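Local coordinates for protein putative phosphomethylpyrimidine kinase (Bacteroides thetaiotaomicron, PDB 3MBH) that binds pyridoxal and probably phosphorylates it with ATP, as a pyridoxal kinase of the ribokinase clan, at residues Ala11-Leu16 with Ile81-Leu86. Sequence-based numbering, arbitrary orientation.
Sequences AAVHDL and IYTGYL. With PXL (3-hydroxy-5-(hydroxymethyl)-2-methylisonicotinaldehyde), chain G.
His-14 has CG anti to its carbonyl carbon (chi1 -62°), and Tyr-82 has CG opposite its own backbone N (chi1 164°). Together these torsions set the edge of the imidazole over the face of the phenol ring. The pair is T-shaped, with planes 81° apart and NE2 of His-14 above the ring centre. Gly-84 N lies over one face of the imidazole, offset toward the rim. ND1 shares a water with Tyr-85 N, and this water also has a weak bond to OP4 of the bound pyridoxal.

Residues 11-13 and 81-83 run parallel as neighbours in the central sheet of the ribokinase-like fold. Tyr-82 N donates to Ala-11 O, Val-13 N to Tyr-82 O, and Gly-84 N to Val-13 O, the last at 2.8 Å. On the face away from the rings, Val-13 lies alongside Ile-81 and Thr-83. Val-13 CG1 also touches Leu-86 CD2 at 4.1 Å.

Further along, both segments reach the pyridoxal pocket. Asp-15 OD1 sits 2.6 Å from N1 of the ligand and 3.1 Å from CB of Tyr-85. Asp-15 OD2 is hydrogen-bonded to OG of Ser-23 and OG of Ser-17, which should fix the carboxylate's rotation. The Tyr-85 ring turns one face to the pyridine, with the methyl C2A over its centre.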
loop_
_atom_site.group_PDB
_atom_site.type_symbol
_atom_site.label_atom_id
_atom_site.label_comp_id
_atom_site.label_asym_id
_atom_site.label_seq_id
_atom_site.Cartn_x
_atom_site.Cartn_y
_atom_site.Cartn_z
ATOM N N ALA A 11 25.108 -8.015 11.233
ATOM C CA ALA A 11 25.393 -8.735 12.462
ATOM C C ALA A 11 24.925 -7.812 13.628
ATOM O O ALA A 11 25.403 -6.681 13.744
ATOM C CB ALA A 11 26.914 -9.082 12.569
ATOM N N ALA A 12 24.026 -8.318 14.478
ATOM C CA ALA A 12 23.415 -7.582 15.552
ATOM C C ALA A 12 23.942 -8.073 16.898
ATOM O O ALA A 12 23.617 -9.182 17.345
ATOM C CB ALA A 12 21.871 -7.683 15.484
ATOM N N VAL A 13 24.802 -7.267 17.503
ATOM C CA VAL A 13 25.490 -7.580 18.773
ATOM C C VAL A 13 24.723 -6.879 19.940
ATOM O O VAL A 13 25.048 -5.776 20.341
ATOM C CB VAL A 13 27.002 -7.187 18.732
ATOM C CG1 VAL A 13 27.720 -7.780 19.968
ATOM C CG2 VAL A 13 27.651 -7.631 17.361
ATOM N N HIS A 14 23.679 -7.563 20.407
ATOM C CA HIS A 14 22.756 -7.064 21.364
ATOM C C HIS A 14 22.292 -8.249 22.190
ATOM O O HIS A 14 22.447 -9.401 21.779
ATOM C CB HIS A 14 21.506 -6.466 20.699
ATOM C CG HIS A 14 21.770 -5.284 19.817
ATOM N ND1 HIS A 14 21.500 -3.997 20.219
ATOM C CD2 HIS A 14 22.175 -5.198 18.528
ATOM C CE1 HIS A 14 21.813 -3.153 19.247
ATOM N NE2 HIS A 14 22.230 -3.853 18.205
ATOM N N ASP A 15 21.705 -7.955 23.339
ATOM C CA ASP A 15 21.070 -8.950 24.146
ATOM C C ASP A 15 19.687 -9.414 23.619
ATOM O O ASP A 15 19.052 -8.778 22.761
ATOM C CB ASP A 15 20.965 -8.430 25.557
ATOM C CG ASP A 15 19.933 -7.338 25.677
ATOM O OD1 ASP A 15 20.311 -6.127 25.509
ATOM O OD2 ASP A 15 18.728 -7.701 25.828
ATOM N N LEU A 16 19.239 -10.569 24.132
ATOM C CA LEU A 16 17.896 -11.094 23.906
ATOM C C LEU A 16 17.157 -11.015 25.216
ATOM O O LEU A 16 17.515 -11.708 26.174
ATOM C CB LEU A 16 17.917 -12.524 23.414
ATOM C CG LEU A 16 16.558 -13.135 22.932
ATOM C CD1 LEU A 16 16.122 -12.517 21.584
ATOM C CD2 LEU A 16 16.608 -14.626 22.810
ATOM N N ILE A 81 27.588 -4.094 10.868
ATOM C CA ILE A 81 27.685 -4.613 12.233
ATOM C C ILE A 81 27.142 -3.515 13.148
ATOM O O ILE A 81 27.560 -2.349 13.071
ATOM C CB ILE A 81 29.130 -4.955 12.680
ATOM C CG1 ILE A 81 29.736 -5.985 11.729
ATOM C CG2 ILE A 81 29.142 -5.427 14.190
ATOM C CD1 ILE A 81 31.187 -6.327 11.938
ATOM N N TYR A 82 26.176 -3.917 13.990
ATOM C CA TYR A 82 25.429 -2.972 14.801
ATOM C C TYR A 82 25.417 -3.509 16.203
ATOM O O TYR A 82 24.803 -4.552 16.485
ATOM C CB TYR A 82 24.014 -2.813 14.199
ATOM C CG TYR A 82 22.938 -2.186 15.055
ATOM C CD1 TYR A 82 23.243 -1.336 16.114
ATOM C CD2 TYR A 82 21.591 -2.389 14.760
ATOM C CE1 TYR A 82 22.257 -0.817 16.908
ATOM C CE2 TYR A 82 20.595 -1.846 15.544
ATOM C CZ TYR A 82 20.915 -1.042 16.588
ATOM O OH TYR A 82 19.946 -0.490 17.401
ATOM N N THR A 83 26.002 -2.736 17.100
ATOM C CA THR A 83 26.160 -3.153 18.462
ATOM C C THR A 83 25.320 -2.326 19.401
ATOM O O THR A 83 25.076 -1.140 19.157
ATOM C CB THR A 83 27.665 -3.071 18.930
ATOM O OG1 THR A 83 28.039 -1.711 19.210
ATOM C CG2 THR A 83 28.563 -3.651 17.911
ATOM N N GLY A 84 24.947 -2.936 20.526
ATOM C CA GLY A 84 24.250 -2.239 21.592
ATOM C C GLY A 84 24.615 -2.752 22.978
ATOM O O GLY A 84 25.830 -2.740 23.409
ATOM N N TYR A 85 23.596 -3.131 23.724
ATOM C CA TYR A 85 23.792 -3.595 25.092
ATOM C C TYR A 85 24.724 -4.816 25.111
ATOM O O TYR A 85 24.446 -5.804 24.503
ATOM C CB TYR A 85 22.438 -3.909 25.725
ATOM C CG TYR A 85 22.446 -4.284 27.201
ATOM C CD1 TYR A 85 22.882 -5.544 27.611
ATOM C CD2 TYR A 85 22.043 -3.369 28.192
ATOM C CE1 TYR A 85 22.900 -5.899 28.936
ATOM C CE2 TYR A 85 22.044 -3.737 29.513
ATOM C CZ TYR A 85 22.496 -5.009 29.881
ATOM O OH TYR A 85 22.504 -5.405 31.191
ATOM N N LEU A 86 25.809 -4.727 25.860
ATOM C CA LEU A 86 26.791 -5.798 26.014
ATOM C C LEU A 86 26.704 -6.410 27.402
ATOM O O LEU A 86 26.313 -5.763 28.366
ATOM C CB LEU A 86 28.210 -5.262 25.788
ATOM C CG LEU A 86 28.408 -4.532 24.469
ATOM C CD1 LEU A 86 29.879 -4.008 24.304
ATOM C CD2 LEU A 86 28.029 -5.393 23.265
HETATM O OP4 PXL G . 19.326 -0.529 24.718
HETATM C C5A PXL G . 18.570 -0.459 25.917
HETATM C C5 PXL G . 18.652 -1.811 26.633
HETATM C C6 PXL G . 19.045 -3.001 26.052
HETATM N N1 PXL G . 19.121 -4.135 26.748
HETATM C C2 PXL G . 18.794 -4.299 28.046
HETATM C C3 PXL G . 18.341 -3.104 28.771
HETATM C C4 PXL G . 18.304 -1.825 28.023
HETATM C C4A PXL G . 17.825 -0.562 28.581
HETATM O O4A PXL G . 17.237 -0.707 29.606
HETATM O O3 PXL G . 18.027 -3.086 30.076
HETATM C C2A PXL G . 18.905 -5.707 28.609
HETATM O O HOH W 1 20.702 -2.909 22.764
#